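Local coordinates for KaiC-like domain-containing protein (Pyrococcus horikoshii, PDB 3BS4) that is of unknown function but has a KaiC-like domain, of a family related to RecA-type ATPases, and was crystallised with an unidentified peptide bound, at residues L46-P60 with Y78-F90. Numbering follows the deposited sequence. Where two conformers were deposited one is given.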
ATOM      1  N   LEU A  46      -4.401  -8.653   7.589  1.00 20.39           N
ATOM      2  CA  LEU A  46      -4.886  -8.302   8.925  1.00 21.32           C
ATOM      3  C   LEU A  46      -5.572  -9.494   9.583  1.00 21.92           C
ATOM      4  O   LEU A  46      -5.302  -9.799  10.755  1.00 22.32           O
ATOM      5  CB  LEU A  46      -5.851  -7.130   8.865  1.00 21.96           C
ATOM      6  CG  LEU A  46      -5.240  -5.734   8.758  1.00 22.88           C
ATOM      7  CD1 LEU A  46      -6.321  -4.708   8.434  1.00 25.57           C
ATOM      8  CD2 LEU A  46      -4.502  -5.393  10.056  1.00 24.05           C
ATOM      9  N   LYS A  47      -6.434 -10.172   8.828  1.00 22.59           N
ATOM     10  CA  LYS A  47      -7.230 -11.281   9.392  1.00 23.56           C
ATOM     11  C   LYS A  47      -6.366 -12.483   9.733  1.00 23.93           C
ATOM     12  O   LYS A  47      -6.776 -13.334  10.532  1.00 25.08           O
ATOM     13  CB  LYS A  47      -8.353 -11.704   8.438  1.00 23.72           C
ATOM     14  CG  LYS A  47      -9.516 -10.777   8.435  1.00 24.34           C
ATOM     15  CD  LYS A  47     -10.462 -11.160   7.307  1.00 27.73           C
ATOM     16  CE  LYS A  47     -11.687 -10.305   7.298  1.00 28.51           C
ATOM     17  NZ  LYS A  47     -12.532 -10.632   6.111  1.00 30.84           N
ATOM     18  N   SER A  48      -5.177 -12.554   9.138  1.00 23.71           N
ATOM     19  CA  SER A  48      -4.225 -13.626   9.405  0.50 23.97           C
ATOM     20  C   SER A  48      -3.234 -13.264  10.521  1.00 23.61           C
ATOM     21  O   SER A  48      -2.185 -13.904  10.673  1.00 24.37           O
ATOM     22  CB  SER A  48      -3.488 -14.006   8.119  0.50 23.86           C
ATOM     23  OG  SER A  48      -4.398 -14.505   7.163  0.50 24.24           O
ATOM     24  N   ASP A  49      -3.570 -12.230  11.288  1.00 23.64           N
ATOM     25  CA  ASP A  49      -2.815 -11.799  12.477  1.00 23.86           C
ATOM     26  C   ASP A  49      -1.387 -11.323  12.194  1.00 23.36           C
ATOM     27  O   ASP A  49      -0.472 -11.590  12.962  1.00 24.77           O
ATOM     28  CB  ASP A  49      -2.815 -12.899  13.561  1.00 24.57           C
ATOM     29  CG  ASP A  49      -2.471 -12.367  14.946  1.00 25.97           C
ATOM     30  OD1 ASP A  49      -3.035 -11.329  15.353  1.00 30.03           O
ATOM     31  OD2 ASP A  49      -1.649 -13.004  15.641  1.00 27.99           O
ATOM     32  N   ASN A  50      -1.192 -10.627  11.076  1.00 21.99           N
ATOM     33  CA  ASN A  50       0.100 -10.010  10.794  1.00 20.68           C
ATOM     34  C   ASN A  50       0.098  -8.573  11.271  1.00 19.86           C
ATOM     35  O   ASN A  50      -0.940  -8.066  11.678  1.00 21.55           O
ATOM     36  CB  ASN A  50       0.381 -10.082   9.288  1.00 20.86           C
ATOM     37  CG  ASN A  50       0.623 -11.496   8.839  1.00 22.52           C
ATOM     38  OD1 ASN A  50       1.623 -12.099   9.206  1.00 25.15           O
ATOM     39  ND2 ASN A  50      -0.309 -12.048   8.061  1.00 26.14           N
ATOM     40  N   LEU A  51       1.261  -7.929  11.238  1.00 18.67           N
ATOM     41  CA  LEU A  51       1.339  -6.512  11.570  1.00 18.19           C
ATOM     42  C   LEU A  51       1.213  -5.698  10.292  1.00 18.23           C
ATOM     43  O   LEU A  51       1.786  -6.074   9.279  1.00 17.91           O
ATOM     44  CB  LEU A  51       2.659  -6.201  12.251  1.00 18.42           C
ATOM     45  CG  LEU A  51       2.927  -6.983  13.548  1.00 18.32           C
ATOM     46  CD1 LEU A  51       4.272  -6.562  14.089  1.00 19.81           C
ATOM     47  CD2 LEU A  51       1.818  -6.802  14.579  1.00 22.07           C
ATOM     48  N   VAL A  52       0.454  -4.610  10.347  1.00 17.91           N
ATOM     49  CA  VAL A  52       0.220  -3.812   9.146  1.00 17.59           C
ATOM     50  C   VAL A  52       0.387  -2.355   9.500  1.00 17.93           C
ATOM     51  O   VAL A  52      -0.162  -1.897  10.501  1.00 17.98           O
ATOM     52  CB  VAL A  52      -1.187  -4.085   8.590  1.00 17.66           C
ATOM     53  CG1 VAL A  52      -1.525  -3.120   7.441  1.00 20.39           C
ATOM     54  CG2 VAL A  52      -1.302  -5.552   8.125  1.00 17.81           C
ATOM     55  N   GLY A  53       1.153  -1.634   8.687  1.00 17.43           N
ATOM     56  CA  GLY A  53       1.237  -0.184   8.810  1.00 16.96           C
ATOM     57  C   GLY A  53       0.611   0.379   7.548  1.00 17.59           C
ATOM     58  O   GLY A  53       0.889  -0.130   6.460  1.00 17.98           O
ATOM     59  N   MET A  54      -0.246   1.385   7.697  1.00 16.94           N
ATOM     60  CA  MET A  54      -0.881   2.035   6.543  1.00 18.06           C
ATOM     61  C   MET A  54      -0.490   3.505   6.496  1.00 17.26           C
ATOM     62  O   MET A  54      -0.617   4.219   7.499  1.00 17.56           O
ATOM     63  CB  MET A  54      -2.405   1.935   6.658  1.00 17.77           C
ATOM     64  CG  MET A  54      -3.158   2.491   5.458  1.00 19.77           C
ATOM     65  SD  MET A  54      -4.940   2.517   5.794  1.00 24.61           S
ATOM     66  CE  MET A  54      -5.086   0.875   6.574  1.00 13.01           C
ATOM     67  N   PHE A  55      -0.043   3.957   5.325  1.00 16.13           N
ATOM     68  CA  PHE A  55       0.123   5.394   5.080  1.00 16.27           C
ATOM     69  C   PHE A  55      -1.129   5.831   4.366  1.00 15.84           C
ATOM     70  O   PHE A  55      -1.317   5.547   3.181  1.00 15.58           O
ATOM     71  CB  PHE A  55       1.388   5.642   4.252  1.00 16.60           C
ATOM     72  CG  PHE A  55       2.615   5.095   4.921  1.00 18.54           C
ATOM     73  CD1 PHE A  55       3.294   5.862   5.870  1.00 23.10           C
ATOM     74  CD2 PHE A  55       3.015   3.791   4.684  1.00 20.63           C
ATOM     75  CE1 PHE A  55       4.418   5.346   6.526  1.00 25.36           C
ATOM     76  CE2 PHE A  55       4.120   3.256   5.337  1.00 24.57           C
ATOM     77  CZ  PHE A  55       4.823   4.045   6.262  1.00 24.66           C
ATOM     78  N   SER A  56      -2.022   6.471   5.118  1.00 15.00           N
ATOM     79  CA  SER A  56      -3.353   6.783   4.602  1.00 14.90           C
ATOM     80  C   SER A  56      -3.326   8.186   4.033  1.00 15.34           C
ATOM     81  O   SER A  56      -3.538   9.154   4.747  1.00 16.10           O
ATOM     82  CB  SER A  56      -4.378   6.647   5.720  1.00 15.30           C
ATOM     83  OG  SER A  56      -5.672   6.794   5.186  1.00 15.56           O
ATOM     84  N   ILE A  57      -2.990   8.268   2.742  1.00 14.76           N
ATOM     85  CA  ILE A  57      -2.629   9.519   2.081  1.00 14.79           C
ATOM     86  C   ILE A  57      -3.836  10.167   1.405  1.00 15.16           C
ATOM     87  O   ILE A  57      -4.003  11.389   1.458  1.00 15.89           O
ATOM     88  CB  ILE A  57      -1.540   9.234   1.004  1.00 14.41           C
ATOM     89  CG1 ILE A  57      -0.246   8.673   1.653  1.00 14.72           C
ATOM     90  CG2 ILE A  57      -1.240  10.477   0.140  1.00 14.32           C
ATOM     91  CD1 ILE A  57       0.538   7.713   0.751  1.00 14.53           C
ATOM     92  N   SER A  58      -4.665   9.343   0.765  1.00 14.44           N
ATOM     93  CA  SER A  58      -5.633   9.842  -0.208  1.00 14.91           C
ATOM     94  C   SER A  58      -7.057  10.014   0.293  1.00 15.66           C
ATOM     95  O   SER A  58      -7.831  10.756  -0.347  1.00 15.85           O
ATOM     96  CB  SER A  58      -5.661   8.944  -1.446  1.00 15.11           C
ATOM     97  OG  SER A  58      -4.469   9.065  -2.183  1.00 16.47           O
ATOM     98  N   TYR A  59      -7.407   9.315   1.381  1.00 15.46           N
ATOM     99  CA  TYR A  59      -8.803   9.250   1.841  1.00 16.27           C
ATOM    100  C   TYR A  59      -8.922   9.624   3.305  1.00 16.98           C
ATOM    101  O   TYR A  59      -8.027   9.317   4.104  1.00 16.49           O
ATOM    102  CB  TYR A  59      -9.406   7.838   1.605  1.00 17.20           C
ATOM    103  CG  TYR A  59      -9.302   7.451   0.157  1.00 17.93           C
ATOM    104  CD1 TYR A  59     -10.119   8.069  -0.791  1.00 19.32           C
ATOM    105  CD2 TYR A  59      -8.313   6.565  -0.282  1.00 19.52           C
ATOM    106  CE1 TYR A  59     -10.006   7.779  -2.133  1.00 20.80           C
ATOM    107  CE2 TYR A  59      -8.184   6.271  -1.628  1.00 18.92           C
ATOM    108  CZ  TYR A  59      -9.037   6.887  -2.547  1.00 20.98           C
ATOM    109  OH  TYR A  59      -8.958   6.642  -3.905  1.00 23.80           O
ATOM    110  N   PRO A  60     -10.048  10.263   3.661  1.00 17.76           N
ATOM    111  CA  PRO A  60     -10.328  10.515   5.073  1.00 18.87           C
ATOM    112  C   PRO A  60     -10.339   9.202   5.843  1.00 19.46           C
ATOM    113  O   PRO A  60     -10.789   8.183   5.328  1.00 18.66           O
ATOM    114  CB  PRO A  60     -11.740  11.097   5.062  1.00 18.81           C
ATOM    115  CG  PRO A  60     -11.993  11.568   3.655  1.00 20.31           C
ATOM    116  CD  PRO A  60     -11.103  10.761   2.760  1.00 18.55           C
ATOM    117  N   TYR A  78      -8.346  -3.585  15.550  1.00 23.82           N
ATOM    118  CA  TYR A  78      -6.973  -3.869  15.155  1.00 22.38           C
ATOM    119  C   TYR A  78      -6.035  -2.779  15.638  1.00 21.74           C
ATOM    120  O   TYR A  78      -4.882  -3.051  15.964  1.00 21.25           O
ATOM    121  CB  TYR A  78      -6.864  -4.033  13.635  1.00 22.65           C
ATOM    122  CG  TYR A  78      -7.414  -5.354  13.142  1.00 22.45           C
ATOM    123  CD1 TYR A  78      -6.625  -6.493  13.118  1.00 23.86           C
ATOM    124  CD2 TYR A  78      -8.736  -5.460  12.710  1.00 23.22           C
ATOM    125  CE1 TYR A  78      -7.135  -7.716  12.674  1.00 24.67           C
ATOM    126  CE2 TYR A  78      -9.249  -6.666  12.266  1.00 25.41           C
ATOM    127  CZ  TYR A  78      -8.446  -7.787  12.253  1.00 24.81           C
ATOM    128  OH  TYR A  78      -8.952  -8.991  11.804  1.00 26.29           O
ATOM    129  N   LEU A  79      -6.518  -1.543  15.682  1.00 21.53           N
ATOM    130  CA  LEU A  79      -5.726  -0.451  16.236  1.00 22.52           C
ATOM    131  C   LEU A  79      -5.478  -0.657  17.731  1.00 23.65           C
ATOM    132  O   LEU A  79      -4.339  -0.587  18.202  1.00 23.31           O
ATOM    133  CB  LEU A  79      -6.409   0.899  15.998  1.00 22.68           C
ATOM    134  CG  LEU A  79      -6.450   1.445  14.566  1.00 23.54           C
ATOM    135  CD1 LEU A  79      -7.328   2.683  14.562  1.00 25.98           C
ATOM    136  CD2 LEU A  79      -5.056   1.818  14.050  1.00 24.10           C
ATOM    137  N   GLU A  80      -6.549  -0.937  18.466  1.00 24.73           N
ATOM    138  CA  GLU A  80      -6.451  -1.015  19.920  1.00 27.00           C
ATOM    139  C   GLU A  80      -5.661  -2.250  20.368  1.00 26.19           C
ATOM    140  O   GLU A  80      -5.074  -2.268  21.451  1.00 27.41           O
ATOM    141  CB  GLU A  80      -7.848  -0.883  20.567  1.00 27.37           C
ATOM    142  CG  GLU A  80      -8.387   0.561  20.422  1.00 31.27           C
ATOM    143  CD  GLU A  80      -9.623   0.918  21.275  1.00 32.24           C
ATOM    144  OE1 GLU A  80     -10.218   0.030  21.928  1.00 39.18           O
ATOM    145  OE2 GLU A  80     -10.004   2.119  21.279  1.00 38.92           O
ATOM    146  N   ASN A  81      -5.613  -3.264  19.518  1.00 25.22           N
ATOM    147  CA  ASN A  81      -4.860  -4.478  19.810  1.00 24.94           C
ATOM    148  C   ASN A  81      -3.464  -4.478  19.196  1.00 24.09           C
ATOM    149  O   ASN A  81      -2.798  -5.507  19.174  1.00 23.44           O
ATOM    150  CB  ASN A  81      -5.671  -5.722  19.420  1.00 26.14           C
ATOM    151  CG  ASN A  81      -6.839  -5.983  20.390  1.00 28.82           C
ATOM    152  OD1 ASN A  81      -6.640  -6.545  21.468  1.00 33.79           O
ATOM    153  ND2 ASN A  81      -8.044  -5.547  20.021  1.00 31.37           N
ATOM    154  N   HIS A  82      -3.039  -3.314  18.708  1.00 23.08           N
ATOM    155  CA  HIS A  82      -1.650  -3.075  18.280  1.00 23.50           C
ATOM    156  C   HIS A  82      -1.230  -3.846  17.033  1.00 22.70           C
ATOM    157  O   HIS A  82      -0.039  -4.009  16.790  1.00 23.54           O
ATOM    158  CB  HIS A  82      -0.669  -3.339  19.447  1.00 24.43           C
ATOM    159  CG  HIS A  82      -0.786  -2.336  20.550  1.00 27.78           C
ATOM    160  ND1 HIS A  82      -1.196  -2.672  21.821  1.00 30.64           N
ATOM    161  CD2 HIS A  82      -0.586  -0.999  20.559  1.00 28.91           C
ATOM    162  CE1 HIS A  82      -1.231  -1.585  22.570  1.00 31.67           C
ATOM    163  NE2 HIS A  82      -0.859  -0.555  21.831  1.00 32.10           N
ATOM    164  N   ARG A  83      -2.201  -4.322  16.256  1.00 21.50           N
ATOM    165  CA  ARG A  83      -1.902  -5.051  15.022  1.00 20.91           C
ATOM    166  C   ARG A  83      -1.742  -4.101  13.846  1.00 20.23           C
ATOM    167  O   ARG A  83      -0.969  -4.371  12.923  1.00 20.77           O
ATOM    168  CB  ARG A  83      -3.016  -6.045  14.688  1.00 21.46           C
ATOM    169  CG  ARG A  83      -3.230  -7.114  15.774  1.00 23.76           C
ATOM    170  CD  ARG A  83      -1.937  -7.872  16.042  1.00 25.50           C
ATOM    171  NE  ARG A  83      -2.198  -9.163  16.697  1.00 28.45           N
ATOM    172  CZ  ARG A  83      -2.367  -9.336  18.009  1.00 30.22           C
ATOM    173  NH1 ARG A  83      -2.308  -8.309  18.852  1.00 30.52           N
ATOM    174  NH2 ARG A  83      -2.596 -10.551  18.479  1.00 30.65           N
ATOM    175  N   LEU A  84      -2.509  -3.019  13.882  1.00 19.09           N
ATOM    176  CA  LEU A  84      -2.533  -2.037  12.797  1.00 19.34           C
ATOM    177  C   LEU A  84      -2.024  -0.684  13.300  1.00 19.43           C
ATOM    178  O   LEU A  84      -2.424  -0.235  14.384  1.00 19.41           O
ATOM    179  CB  LEU A  84      -3.967  -1.913  12.287  1.00 19.71           C
ATOM    180  CG  LEU A  84      -4.288  -0.848  11.235  1.00 19.19           C
ATOM    181  CD1 LEU A  84      -3.483  -1.106   9.952  1.00 17.21           C
ATOM    182  CD2 LEU A  84      -5.791  -0.801  10.980  1.00 18.93           C
ATOM    183  N   ALA A  85      -1.141  -0.052  12.523  1.00 18.50           N
ATOM    184  CA  ALA A  85      -0.709   1.328  12.784  1.00 18.02           C
ATOM    185  C   ALA A  85      -1.097   2.151  11.567  1.00 18.51           C
ATOM    186  O   ALA A  85      -0.911   1.695  10.446  1.00 19.37           O
ATOM    187  CB  ALA A  85       0.783   1.397  13.001  1.00 18.88           C
ATOM    188  N   ILE A  86      -1.646   3.341  11.795  1.00 17.97           N
ATOM    189  CA  ILE A  86      -2.027   4.213  10.680  1.00 18.68           C
ATOM    190  C   ILE A  86      -1.322   5.538  10.830  1.00 19.20           C
ATOM    191  O   ILE A  86      -1.369   6.149  11.906  1.00 20.63           O
ATOM    192  CB  ILE A  86      -3.559   4.451  10.594  1.00 18.63           C
ATOM    193  CG1 ILE A  86      -4.293   3.120  10.386  1.00 19.31           C
ATOM    194  CG2 ILE A  86      -3.887   5.433   9.459  1.00 18.81           C
ATOM    195  CD1 ILE A  86      -5.814   3.204  10.379  1.00 19.22           C
ATOM    196  N   VAL A  87      -0.642   5.974   9.769  1.00 18.17           N
ATOM    197  CA  VAL A  87      -0.209   7.371   9.702  1.00 18.81           C
ATOM    198  C   VAL A  87      -1.274   8.074   8.875  1.00 18.42           C
ATOM    199  O   VAL A  87      -1.428   7.800   7.679  1.00 18.53           O
ATOM    200  CB  VAL A  87       1.171   7.534   9.058  1.00 18.17           C
ATOM    201  CG1 VAL A  87       1.580   9.019   9.001  1.00 20.64           C
ATOM    202  CG2 VAL A  87       2.238   6.691   9.785  1.00 20.42           C
ATOM    203  N   ASP A  88      -2.028   8.957   9.509  1.00 17.99           N
ATOM    204  CA  ASP A  88      -3.112   9.640   8.812  1.00 17.01           C
ATOM    205  C   ASP A  88      -2.589  10.877   8.104  1.00 16.54           C
ATOM    206  O   ASP A  88      -2.746  12.013   8.557  1.00 16.36           O
ATOM    207  CB  ASP A  88      -4.278   9.950   9.757  1.00 18.35           C
ATOM    208  CG  ASP A  88      -5.471  10.546   9.035  1.00 19.47           C
ATOM    209  OD1 ASP A  88      -5.455  10.617   7.793  1.00 19.19           O
ATOM    210  OD2 ASP A  88      -6.451  10.935   9.711  1.00 23.11           O
ATOM    211  N   THR A  89      -1.947  10.627   6.972  1.00 15.83           N
ATOM    212  CA  THR A  89      -1.379  11.688   6.161  1.00 15.63           C
ATOM    213  C   THR A  89      -2.480  12.617   5.638  1.00 15.78           C
ATOM    214  O   THR A  89      -2.322  13.851   5.615  1.00 15.40           O
ATOM    215  CB  THR A  89      -0.557  11.051   5.025  1.00 16.27           C
ATOM    216  OG1 THR A  89       0.486  10.265   5.624  1.00 16.07           O
ATOM    217  CG2 THR A  89       0.072  12.118   4.126  1.00 17.14           C
ATOM    218  N   PHE A  90      -3.599  12.039   5.224  1.00 15.34           N
ATOM    219  CA  PHE A  90      -4.708  12.846   4.727  1.00 15.63           C
ATOM    220  C   PHE A  90      -5.152  13.845   5.797  1.00 16.01           C
ATOM    221  O   PHE A  90      -5.267  15.051   5.526  1.00 16.17           O
ATOM    222  CB  PHE A  90      -5.872  11.945   4.313  1.00 15.84           C
ATOM    223  CG  PHE A  90      -7.029  12.705   3.713  1.00 15.74           C
ATOM    224  CD1 PHE A  90      -7.123  12.871   2.328  1.00 17.44           C
ATOM    225  CD2 PHE A  90      -7.988  13.305   4.533  1.00 18.60           C
ATOM    226  CE1 PHE A  90      -8.169  13.593   1.778  1.00 17.50           C
ATOM    227  CE2 PHE A  90      -9.044  14.015   3.986  1.00 17.21           C
ATOM    228  CZ  PHE A  90      -9.128  14.156   2.606  1.00 17.53           C
TER
HETATM  229  O   HOH W   1      -6.824   8.752   6.428  1.00 19.12           O
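Val52, Met54 and Ser56 pair strand 51-56 with the parallel strand 84-87 and with Arg83 just ahead of it. Five backbone hydrogen bonds form this ladder: the N-H groups of Val52, Met54 and Ser56 reach the carbonyls of Arg83, Ala85 and Val87, while Ala85 and Val87 donate back to Val52 and Met54. Past the strand, Phe90 N bonds Ser56 O at 2.9 Å, so the first turn of helix 89-94 is tied to the C-terminal end of strand 51-56. A water there accepts a hydrogen bond from Ser56 OG, with its oxygen 2.6 Å away, and donates to Tyr59 O and Asp88 OD1; Asp88 OD1 also caps Gly91 N.

At the other end lies a salt bridge. Arg83 NE meets Asp49 OD1 at 2.7 Å from the syn side, tilted out of the carboxylate plane, while OD1 lies close to the guanidinium plane; the bond from NH2 is weak, and the two flat groups are turned 52° apart. A bend at chi2 (-56°) turns the guanidinium so that NH1 can donate to Asn81 O, a second bond that helps hold the group in orientation. Asp49 OD2 pairs with Arg139.

In the packing contacts, one face of the Phe90 ring, with CG anti to the backbone N (chi1 -177°), lies against the Tyr59-Pro60 peptide, Pro60 N over its centre. Pro60 CD makes a CH-pi contact 4.1 Å from the ring centroid; Ile57 O is at the ring edge. Leu84 CD1 rests on Val52 CG1 at 3.8 Å, and Leu46 CD2 touches Tyr78 CD1 at 3.9 Å.

Helix 61-70 covers the face bearing Met54 and Ile86, as part of a right-handed beta-alpha-beta crossover, and helix 115-132 covers that of Phe55 and Val87, where Phe55 also meets the bound peptide. Strand 141-146 continues the sheet beyond strand 51-56, and strand 103-104 flanks strand 84-87.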